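Local coordinates for conserved membrane protein (Chlamydia abortus, PDB 6GZU) that is a secreted effector that combines deubiquitinase and acetyltransferase activities and induces Golgi fragmentation, its CE-clan cysteine-protease domain being the part modelled here, at residues L142-V147 with I188-I193; F98-Y103 with L137-L142; S50-V55 with L166-T171; E32-L37 with Y215-D220. One frame throughout, in Å; residues are numbered along the deposited sequence. Where two conformers were deposited one is given.

Interaction 1 (L142-V147 with I188-I193)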
# COMPACT_ATOMS: atom_id res chain seq x y z
N LEU A 142 11.32 5.84 0.58
CA LEU A 142 12.44 6.25 1.43
C LEU A 142 13.40 7.19 0.69
O LEU A 142 14.06 8.05 1.32
CB LEU A 142 13.21 5.01 1.93
CG LEU A 142 12.44 3.96 2.78
CD1 LEU A 142 13.35 2.80 3.12
CD2 LEU A 142 11.90 4.61 4.07
N ASP A 143 13.52 7.02 -0.63
CA ASP A 143 14.46 7.83 -1.40
C ASP A 143 13.97 9.27 -1.50
O ASP A 143 14.76 10.21 -1.40
CB ASP A 143 14.65 7.25 -2.82
CG ASP A 143 15.55 6.03 -2.84
OD1 ASP A 143 16.61 6.00 -2.15
OD2 ASP A 143 15.21 5.09 -3.58
N ARG A 144 12.66 9.43 -1.63
CA ARG A 144 12.06 10.76 -1.81
C ARG A 144 11.58 11.36 -0.49
O ARG A 144 11.16 12.53 -0.46
CB ARG A 144 10.92 10.72 -2.85
CG ARG A 144 11.45 10.58 -4.27
CD ARG A 144 10.36 10.27 -5.25
NE ARG A 144 9.41 11.37 -5.38
CZ ARG A 144 9.48 12.34 -6.29
NH1 ARG A 144 10.50 12.42 -7.13
NH2 ARG A 144 8.52 13.25 -6.36
N ARG A 145 11.68 10.58 0.59
CA ARG A 145 11.23 11.01 1.95
C ARG A 145 9.79 11.52 1.86
O ARG A 145 9.46 12.67 2.26
CB ARG A 145 12.15 12.05 2.57
CG ARG A 145 13.55 11.53 2.71
CD ARG A 145 14.42 12.57 3.48
NE ARG A 145 14.27 12.51 4.92
CZ ARG A 145 13.62 13.39 5.65
NH1 ARG A 145 12.87 14.35 5.09
NH2 ARG A 145 13.64 13.26 6.99
N GLU A 146 8.92 10.66 1.34
CA GLU A 146 7.52 11.04 1.19
C GLU A 146 6.62 9.90 1.57
O GLU A 146 6.96 8.71 1.39
CB GLU A 146 7.23 11.52 -0.25
CG GLU A 146 7.36 10.46 -1.32
CD GLU A 146 7.27 10.99 -2.77
OE1 GLU A 146 7.53 12.19 -2.99
OE2 GLU A 146 6.89 10.24 -3.72
N VAL A 147 5.44 10.28 2.04
CA VAL A 147 4.31 9.37 2.25
C VAL A 147 3.22 9.82 1.32
O VAL A 147 2.69 10.93 1.45
CB VAL A 147 3.85 9.39 3.75
CG1 VAL A 147 2.66 8.41 3.98
CG2 VAL A 147 5.00 9.10 4.71
N ILE A 188 7.46 14.36 3.67
CA ILE A 188 6.30 15.10 3.16
C ILE A 188 5.13 14.16 2.95
O ILE A 188 5.35 13.04 2.49
CB ILE A 188 6.67 15.85 1.88
CG1 ILE A 188 5.53 16.74 1.43
CG2 ILE A 188 7.05 14.86 0.75
CD1 ILE A 188 5.93 17.67 0.32
N VAL A 189 3.93 14.58 3.32
CA VAL A 189 2.70 13.84 3.04
C VAL A 189 2.04 14.43 1.81
O VAL A 189 1.73 15.63 1.74
CB VAL A 189 1.72 13.88 4.25
CG1 VAL A 189 0.35 13.18 3.91
CG2 VAL A 189 2.37 13.25 5.50
N LYS A 190 1.73 13.57 0.84
CA LYS A 190 1.07 14.00 -0.40
C LYS A 190 -0.23 13.20 -0.58
O LYS A 190 -0.18 12.00 -0.86
CB LYS A 190 1.99 13.73 -1.62
CG LYS A 190 3.33 14.48 -1.60
CD LYS A 190 4.20 14.14 -2.81
CE LYS A 190 5.44 15.04 -2.84
NZ LYS A 190 6.42 14.65 -3.92
N LYS A 191 -1.38 13.84 -0.40
CA LYS A 191 -2.66 13.20 -0.66
C LYS A 191 -2.97 13.63 -2.10
O LYS A 191 -3.52 14.72 -2.35
CB LYS A 191 -3.70 13.70 0.35
CG LYS A 191 -3.30 13.29 1.82
CD LYS A 191 -4.35 13.76 2.84
CE LYS A 191 -5.64 12.91 2.86
NZ LYS A 191 -6.67 13.49 3.78
N VAL A 192 -2.65 12.76 -3.07
CA VAL A 192 -2.45 13.22 -4.44
C VAL A 192 -3.73 13.46 -5.23
O VAL A 192 -3.72 14.25 -6.18
CB VAL A 192 -1.55 12.26 -5.25
CG1 VAL A 192 -0.12 12.35 -4.68
CG2 VAL A 192 -2.10 10.83 -5.23
N ILE A 193 -4.84 12.81 -4.87
CA ILE A 193 -6.11 13.00 -5.60
C ILE A 193 -6.95 14.06 -4.87
O ILE A 193 -7.39 13.84 -3.72
CB ILE A 193 -6.89 11.67 -5.66
CG1 ILE A 193 -6.02 10.58 -6.26
CG2 ILE A 193 -8.21 11.82 -6.42
CD1 ILE A 193 -5.38 10.99 -7.58
O HOH W 1 5.81 12.06 -5.59
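Glu146 and Lys190 meet across the parallel pairing of strand 146-150 with strand 188-191, the two strands of a beta-alpha-beta crossover whose helix is 159-174. Lys190 NZ donates to Glu146 OE1 at 2.9 Å, on the syn side of the carboxylate but 31° out of its plane. Arg144 NE reaches the same oxygen at 3.1 Å from the other face, so OE1 is gripped between two cationic groups. A water ties the group together, accepting from Lys190 NZ and Arg144 NH2 and donating to Glu146 OE2. The two cations come within 3.5 Å, Arg144 NH2 to Lys190 NZ, a proximity the shared carboxylate and Asp220, which pairs with Arg144 from outside, probably compensate. Glu146 gets there with CG wedged between its backbone N and carbonyl carbon (chi1 66°) and the chain extended beyond; Tyr215 OH holds its OE2 and helps fix the carboxylate's rotation.

Behind the charges lies the strand pairing. Glu146 stands beside Ile188 and Val147 beside Val189, with backbone bonds from Ile188 N to Arg145 O, from Val147 N to Ile188 O (2.8 Å) and from Lys190 N to Val147 O. The first is the most bent, 146° at the hydrogen. Arg145 and Glu146 both face Asn141, a G1 bulge at the turn into the strand. On the face of Val147 and Val189 the sheet is covered by helix 159-174, with Leu166 and Ala170 against Val189. On the Glu146 face, Ile188 CG2 packs on Glu146 CB at 3.5 Å.

Interaction 2 (F98-Y103 with L137-L142)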
# COMPACT_ATOMS: atom_id res chain seq x y z
N PHE A 98 14.74 -2.81 0.26
CA PHE A 98 13.71 -2.17 -0.54
C PHE A 98 13.70 -0.65 -0.35
O PHE A 98 14.17 -0.15 0.70
CB PHE A 98 12.35 -2.75 -0.16
CG PHE A 98 12.23 -4.20 -0.48
CD1 PHE A 98 11.96 -4.57 -1.79
CD2 PHE A 98 12.36 -5.17 0.49
CE1 PHE A 98 11.83 -5.90 -2.13
CE2 PHE A 98 12.25 -6.53 0.14
CZ PHE A 98 11.95 -6.87 -1.18
N ARG A 99 13.07 0.08 -1.29
CA ARG A 99 13.01 1.54 -1.20
C ARG A 99 11.62 2.13 -1.23
O ARG A 99 11.38 3.24 -0.72
CB ARG A 99 13.78 2.16 -2.37
CG ARG A 99 15.23 1.73 -2.41
CD ARG A 99 15.93 1.98 -1.06
NE ARG A 99 16.16 3.40 -0.79
CZ ARG A 99 16.64 3.87 0.36
NH1 ARG A 99 16.88 3.01 1.35
NH2 ARG A 99 16.88 5.18 0.53
N ILE A 100 10.68 1.41 -1.82
CA ILE A 100 9.32 1.88 -1.97
C ILE A 100 8.41 0.81 -1.38
O ILE A 100 8.50 -0.39 -1.76
CB ILE A 100 8.96 2.14 -3.45
CG1 ILE A 100 9.92 3.18 -4.04
CG2 ILE A 100 7.47 2.56 -3.56
CD1 ILE A 100 9.74 3.45 -5.48
N TYR A 101 7.54 1.22 -0.45
CA TYR A 101 6.68 0.30 0.29
C TYR A 101 5.24 0.70 0.02
O TYR A 101 4.84 1.80 0.37
CB TYR A 101 6.97 0.40 1.80
CG TYR A 101 8.35 -0.13 2.18
CD1 TYR A 101 9.51 0.51 1.77
CD2 TYR A 101 8.47 -1.26 3.02
CE1 TYR A 101 10.77 -0.01 2.12
CE2 TYR A 101 9.72 -1.76 3.41
CZ TYR A 101 10.86 -1.13 2.94
OH TYR A 101 12.11 -1.63 3.27
N ALA A 102 4.46 -0.18 -0.60
CA ALA A 102 3.11 0.20 -1.01
C ALA A 102 2.04 -0.66 -0.36
O ALA A 102 2.04 -1.89 -0.57
CB ALA A 102 2.98 0.19 -2.52
N TYR A 103 1.11 -0.05 0.38
CA TYR A 103 0.16 -0.76 1.21
C TYR A 103 -1.26 -0.52 0.79
O TYR A 103 -1.79 0.60 0.91
CB TYR A 103 0.25 -0.22 2.66
CG TYR A 103 1.57 -0.50 3.33
CD1 TYR A 103 2.68 0.33 3.10
CD2 TYR A 103 1.72 -1.64 4.12
CE1 TYR A 103 3.92 0.02 3.70
CE2 TYR A 103 2.94 -1.97 4.70
CZ TYR A 103 4.04 -1.17 4.47
OH TYR A 103 5.23 -1.52 5.07
N LEU A 137 -4.47 3.52 -1.09
CA LEU A 137 -3.07 3.05 -1.13
C LEU A 137 -2.20 4.04 -0.37
O LEU A 137 -2.28 5.25 -0.60
CB LEU A 137 -2.60 2.98 -2.59
CG LEU A 137 -1.16 2.48 -2.80
CD1 LEU A 137 -1.08 1.00 -2.41
CD2 LEU A 137 -0.71 2.71 -4.26
N VAL A 138 -1.30 3.54 0.49
CA VAL A 138 -0.30 4.40 1.17
C VAL A 138 1.04 3.91 0.65
O VAL A 138 1.39 2.72 0.74
CB VAL A 138 -0.38 4.23 2.70
CG1 VAL A 138 0.82 4.92 3.40
CG2 VAL A 138 -1.69 4.79 3.23
N ILE A 139 1.82 4.83 0.08
CA ILE A 139 3.16 4.49 -0.38
C ILE A 139 4.18 5.22 0.51
O ILE A 139 4.10 6.45 0.70
CB ILE A 139 3.38 4.98 -1.84
CG1 ILE A 139 2.34 4.40 -2.79
CG2 ILE A 139 4.86 4.64 -2.28
CD1 ILE A 139 2.36 5.05 -4.17
N VAL A 140 5.17 4.49 1.01
CA VAL A 140 6.32 5.09 1.70
C VAL A 140 7.48 4.99 0.73
O VAL A 140 7.85 3.89 0.29
CB VAL A 140 6.62 4.37 3.03
CG1 VAL A 140 7.96 4.86 3.62
CG2 VAL A 140 5.46 4.59 4.00
N ASN A 141 8.06 6.14 0.38
CA ASN A 141 9.20 6.19 -0.53
C ASN A 141 10.38 6.72 0.25
O ASN A 141 10.43 7.91 0.62
CB ASN A 141 8.89 7.06 -1.77
CG ASN A 141 9.97 7.02 -2.81
OD1 ASN A 141 11.16 7.02 -2.49
ND2 ASN A 141 9.58 7.03 -4.08
N LEU A 142 11.32 5.84 0.58
CA LEU A 142 12.44 6.25 1.43
C LEU A 142 13.40 7.19 0.69
O LEU A 142 14.06 8.05 1.32
CB LEU A 142 13.21 5.01 1.93
CG LEU A 142 12.44 3.96 2.78
CD1 LEU A 142 13.35 2.80 3.12
CD2 LEU A 142 11.90 4.61 4.07
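Leu142 closes one end of an antiparallel strand pair, 100-103 against 137-141, near the middle of the mixed sheet of this CE-clan protease domain, and its side chain can be followed outward over Arg99. CB sits 3.9 Å above the plane of the Arg99 guanidinium, over its centre. CG lies 3.7 Å from Arg99 O, the carbonyl that accepts the hydrogen bond from Leu142 N. The branch ends in CD1, which rests 3.9 Å from Tyr101 CE1 and equally near Phe98 O. Bends at chi2 and chi3 of Arg99 fold its chain back across the leucine, and Asp143 pairs with the guanidinium from outside.

Four further backbone bonds join Tyr101 with Val140 and Tyr103 with Val138, both hydrogen-bonded pairs; Tyr101 N to Val140 O measures 2.8 Å. Their side chains share one face of the sheet, where Val55 of helix 51-58 packs on Tyr103 and Val140, and Asp58 holds Tyr103 OH. The other face carries Ile100, Ala102, Ile139 and Asn141. There Ile100 CG2 and Ile139 CG2 touch at 3.6 Å, the two chains side by side and pointing the same way, with helix 204-217 lying over them. Leu137 CD1 comes to 3.4 Å from Tyr103 O.

The pairing thus satisfies N and O of Tyr101, Tyr103, Val138 and Val140 between largely apolar faces, and the Arg99 guanidinium lays its flat face on the apolar Leu142 CB while Asp143 meets its charge.

Interaction 3 (S50-V55 with L166-T171)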
# COMPACT_ATOMS: atom_id res chain seq x y z
N SER A 50 -4.25 0.45 11.51
CA SER A 50 -3.15 -0.52 11.57
C SER A 50 -1.99 -0.18 10.66
O SER A 50 -0.90 -0.77 10.79
CB SER A 50 -3.64 -1.92 11.26
OG SER A 50 -3.98 -2.00 9.89
N ILE A 51 -2.15 0.81 9.78
CA ILE A 51 -1.11 1.08 8.77
C ILE A 51 0.22 1.55 9.41
O ILE A 51 1.26 1.12 8.96
CB ILE A 51 -1.64 2.08 7.67
CG1 ILE A 51 -0.59 2.38 6.61
CG2 ILE A 51 -2.11 3.40 8.30
CD1 ILE A 51 -0.12 1.17 5.79
N GLU A 52 0.19 2.38 10.45
CA GLU A 52 1.46 2.86 10.99
C GLU A 52 2.26 1.67 11.56
O GLU A 52 3.48 1.55 11.33
CB GLU A 52 1.25 3.93 12.05
CG GLU A 52 2.56 4.32 12.74
CD GLU A 52 2.34 5.38 13.78
OE1 GLU A 52 1.26 5.42 14.44
OE2 GLU A 52 3.24 6.20 13.96
N ARG A 53 1.59 0.82 12.35
CA ARG A 53 2.27 -0.36 12.94
C ARG A 53 2.82 -1.26 11.83
O ARG A 53 3.96 -1.77 11.94
CB ARG A 53 1.32 -1.12 13.88
CG ARG A 53 1.86 -2.38 14.54
CD ARG A 53 2.94 -2.09 15.53
NE ARG A 53 2.47 -1.24 16.63
CZ ARG A 53 1.92 -1.68 17.77
NH1 ARG A 53 1.74 -2.99 17.99
NH2 ARG A 53 1.55 -0.79 18.70
N ALA A 54 2.08 -1.44 10.74
CA ALA A 54 2.55 -2.27 9.64
C ALA A 54 3.82 -1.72 8.99
O ALA A 54 4.82 -2.45 8.74
CB ALA A 54 1.45 -2.48 8.59
N VAL A 55 3.82 -0.42 8.73
CA VAL A 55 4.99 0.24 8.16
C VAL A 55 6.19 0.12 9.09
O VAL A 55 7.30 -0.22 8.65
CB VAL A 55 4.66 1.73 7.90
CG1 VAL A 55 5.93 2.50 7.55
CG2 VAL A 55 3.62 1.88 6.77
N LEU A 166 -1.08 9.13 8.51
CA LEU A 166 -0.09 9.56 7.51
C LEU A 166 0.98 10.40 8.18
O LEU A 166 2.16 10.25 7.88
CB LEU A 166 -0.76 10.37 6.39
CG LEU A 166 -1.81 9.59 5.57
CD1 LEU A 166 -2.40 10.58 4.58
CD2 LEU A 166 -1.24 8.37 4.88
N ASN A 167 0.57 11.30 9.07
CA ASN A 167 1.50 12.28 9.64
C ASN A 167 2.34 11.66 10.71
O ASN A 167 3.51 12.06 10.90
CB ASN A 167 0.75 13.54 10.09
CG ASN A 167 0.29 14.33 8.93
OD1 ASN A 167 -0.90 14.20 8.46
ND2 ASN A 167 1.18 15.11 8.38
N SER A 168 1.79 10.66 11.41
CA SER A 168 2.60 10.00 12.41
C SER A 168 3.68 9.14 11.72
O SER A 168 4.86 9.15 12.13
CB SER A 168 1.70 9.17 13.31
OG SER A 168 2.41 8.71 14.42
N ILE A 169 3.33 8.43 10.65
CA ILE A 169 4.34 7.72 9.88
C ILE A 169 5.38 8.72 9.39
O ILE A 169 6.60 8.45 9.49
CB ILE A 169 3.67 7.02 8.67
CG1 ILE A 169 2.79 5.87 9.17
CG2 ILE A 169 4.73 6.53 7.65
CD1 ILE A 169 1.80 5.36 8.09
N ALA A 170 4.95 9.84 8.80
CA ALA A 170 5.93 10.78 8.22
C ALA A 170 6.88 11.27 9.28
O ALA A 170 8.11 11.43 9.02
CB ALA A 170 5.21 11.96 7.61
N THR A 171 6.36 11.58 10.48
CA THR A 171 7.17 12.12 11.57
C THR A 171 8.14 11.06 12.07
O THR A 171 9.35 11.34 12.26
CB THR A 171 6.27 12.61 12.68
OG1 THR A 171 5.52 13.72 12.16
CG2 THR A 171 7.12 13.10 13.91
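Two helices packed on the same face of the central sheet meet here: helix 51-58, and helix 159-174, the crossover helix of the beta-alpha-beta unit. Their short segments run roughly parallel, crossing at -25° with axes 9.7 Å apart at closest approach.

On the outer side of the packing a polar clasp joins the helices. Glu52 CG is anti to the backbone N (chi1 173°) and the chain runs straight on to the carboxylate. Arg172, on the same helix as Ile169, forms a salt bridge with Glu52 OE2 and probably does most to hold the group. Ser168 adds a second partner to that oxygen: in one of its two deposited conformers OG donates to Glu52 OE2 at 2.7 Å, on the syn side but 34° out of the carboxylate plane, so this bond may not always be made.

Ile169 is the main apolar bridge between the helices. Its CG1 lies 3.8 Å from Glu52 CB, the isoleucine and the glutamate sliding past each other in opposite directions. Below, the sheet supplies the floor, with Tyr103 under Ile51 and Val147 under Ile169. The isoleucine tip crosses the side chains of Ile51 and Val55 at about a right angle. Its CD1 reaches the flank of helix 51-58, 3.8 Å from Glu52 CA, and touches Ile51 CG1 and Val55 CG2, which are one turn apart, each at 4.1 Å.

Interaction 4 (E32-L37 with Y215-D220)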
# COMPACT_ATOMS: atom_id res chain seq x y z
N GLU A 32 8.08 -7.62 -9.84
CA GLU A 32 8.95 -8.32 -10.77
C GLU A 32 9.62 -7.32 -11.71
O GLU A 32 10.70 -7.56 -12.22
CB GLU A 32 8.17 -9.38 -11.58
CG GLU A 32 7.65 -10.47 -10.68
CD GLU A 32 7.15 -11.70 -11.40
OE1 GLU A 32 6.89 -11.66 -12.65
OE2 GLU A 32 7.03 -12.71 -10.69
N LYS A 33 8.95 -6.19 -11.93
CA LYS A 33 9.51 -5.13 -12.77
C LYS A 33 10.38 -4.17 -11.96
O LYS A 33 11.40 -3.66 -12.47
CB LYS A 33 8.37 -4.36 -13.39
CG LYS A 33 8.81 -3.19 -14.21
CD LYS A 33 7.64 -2.55 -14.91
CE LYS A 33 8.15 -1.43 -15.79
NZ LYS A 33 7.08 -0.46 -16.17
N HIS A 34 10.03 -3.97 -10.69
CA HIS A 34 10.67 -2.98 -9.82
C HIS A 34 11.22 -3.69 -8.59
O HIS A 34 10.50 -3.96 -7.64
CB HIS A 34 9.63 -1.93 -9.40
CG HIS A 34 9.08 -1.15 -10.55
ND1 HIS A 34 9.80 -0.17 -11.20
CD2 HIS A 34 7.89 -1.23 -11.20
CE1 HIS A 34 9.08 0.33 -12.19
NE2 HIS A 34 7.91 -0.30 -12.21
N SER A 35 12.50 -4.03 -8.65
CA SER A 35 13.10 -4.78 -7.55
C SER A 35 13.15 -4.00 -6.23
O SER A 35 13.36 -4.60 -5.18
CB SER A 35 14.49 -5.27 -7.92
OG SER A 35 15.37 -4.19 -8.15
N ASP A 36 12.96 -2.68 -6.26
CA ASP A 36 12.96 -1.83 -5.07
C ASP A 36 11.62 -1.82 -4.35
O ASP A 36 11.47 -1.19 -3.31
CB ASP A 36 13.25 -0.38 -5.46
CG ASP A 36 14.71 -0.12 -5.75
OD1 ASP A 36 15.57 -0.91 -5.30
OD2 ASP A 36 14.99 0.90 -6.43
N LEU A 37 10.60 -2.46 -4.93
CA LEU A 37 9.27 -2.40 -4.34
C LEU A 37 9.05 -3.51 -3.34
O LEU A 37 9.17 -4.69 -3.69
CB LEU A 37 8.22 -2.57 -5.44
CG LEU A 37 6.76 -2.61 -5.00
CD1 LEU A 37 6.35 -1.24 -4.46
CD2 LEU A 37 5.80 -3.04 -6.16
N TYR A 215 3.14 5.41 -10.93
CA TYR A 215 4.00 6.05 -9.93
C TYR A 215 5.39 5.46 -9.96
O TYR A 215 6.38 6.20 -9.79
CB TYR A 215 3.39 5.92 -8.52
CG TYR A 215 4.26 6.40 -7.39
CD1 TYR A 215 5.17 5.54 -6.79
CD2 TYR A 215 4.15 7.70 -6.89
CE1 TYR A 215 5.98 5.97 -5.75
CE2 TYR A 215 4.97 8.13 -5.87
CZ TYR A 215 5.89 7.27 -5.30
OH TYR A 215 6.70 7.66 -4.26
N LEU A 216 5.49 4.14 -10.11
CA LEU A 216 6.81 3.50 -10.05
C LEU A 216 7.68 3.85 -11.27
O LEU A 216 8.92 3.75 -11.22
CB LEU A 216 6.66 1.96 -9.90
CG LEU A 216 6.13 1.52 -8.51
CD1 LEU A 216 5.79 0.04 -8.52
CD2 LEU A 216 7.18 1.81 -7.39
N ASP A 217 7.04 4.24 -12.38
CA ASP A 217 7.79 4.76 -13.53
C ASP A 217 8.06 6.27 -13.45
O ASP A 217 9.02 6.76 -14.02
CB ASP A 217 7.08 4.43 -14.85
CG ASP A 217 7.21 2.95 -15.21
OD1 ASP A 217 8.21 2.30 -14.82
OD2 ASP A 217 6.31 2.42 -15.87
N ASN A 218 7.21 6.97 -12.72
CA ASN A 218 7.33 8.43 -12.56
C ASN A 218 6.66 8.85 -11.27
O ASN A 218 5.45 8.94 -11.20
CB ASN A 218 6.65 9.14 -13.74
CG ASN A 218 6.56 10.64 -13.54
OD1 ASN A 218 7.22 11.23 -12.67
ND2 ASN A 218 5.73 11.27 -14.37
N PRO A 219 7.43 9.08 -10.20
CA PRO A 219 6.78 9.36 -8.91
C PRO A 219 6.06 10.69 -8.85
O PRO A 219 5.32 10.92 -7.90
CB PRO A 219 7.94 9.38 -7.91
CG PRO A 219 9.13 9.64 -8.77
CD PRO A 219 8.88 8.95 -10.08
N ASP A 220 6.24 11.53 -9.86
CA ASP A 220 5.40 12.75 -9.98
C ASP A 220 4.09 12.54 -10.72
O ASP A 220 3.35 13.50 -10.96
CB ASP A 220 6.18 13.89 -10.62
CG ASP A 220 7.34 14.33 -9.76
OD1 ASP A 220 7.11 14.61 -8.56
OD2 ASP A 220 8.47 14.33 -10.27
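Lys33 and Asp217 form a salt bridge at the surface, where the chain of helix 20-33 passes that of helix 204-217 beside the type I turn from His34 to Leu37, near the edge of the protease domain's mixed sheet. Lys33 NZ donates to Asp217 OD2 at 3.0 Å, where OD2 accepts with its syn lone pair, and makes a weaker bond to Asp217 OD1 at 3.3 Å; the lysine chain is fully extended to get there. Asp217 OD1 also lies at the edge of the His34 ring, near its plane, 3.4 Å from His34 CE1. Ring and carboxylate planes are 57° apart.

Inward from these charges the imidazole is sandwiched. Leu216 CB sits over one face in a CH-pi contact, 3.6 Å from the ring centroid and 16° off the normal, while Lys33 CG covers the opposite face. Together with Asp217 at the edge, these neighbours probably restrict rotation of the ring. The turn then reverses the chain and brings Leu37 under the histidine, toward the sheet, where Leu30 and Ile100 also touch Leu216. On the far side an Asx turn at Asn218 ends the second segment. Farther in, two leucine methyls meet, Leu37 CD2 and Leu216 CD1, 3.9 Å apart.

From the N terminus, helix 20-33 and the turn after it open interaction 4, whose loop closes only at 215-220 and encloses the other three. Residues 50-55 open interaction 3 next, completed at 166-171. Within that loop lies interaction 2, which pairs 98-103 with 137-142. Interaction 1 opens at 142-147, sharing Leu142 with interaction 2 and following it in series, and closes at 188-193, so it crosses interaction 3. Interactions 1 and 2 join neighbouring parts of one sheet; interaction 3 covers one face and interaction 4 the edge of the other. Tyr215 OH, from the segment that closes the outer loop, reaches the sheet at Asn141 ND2.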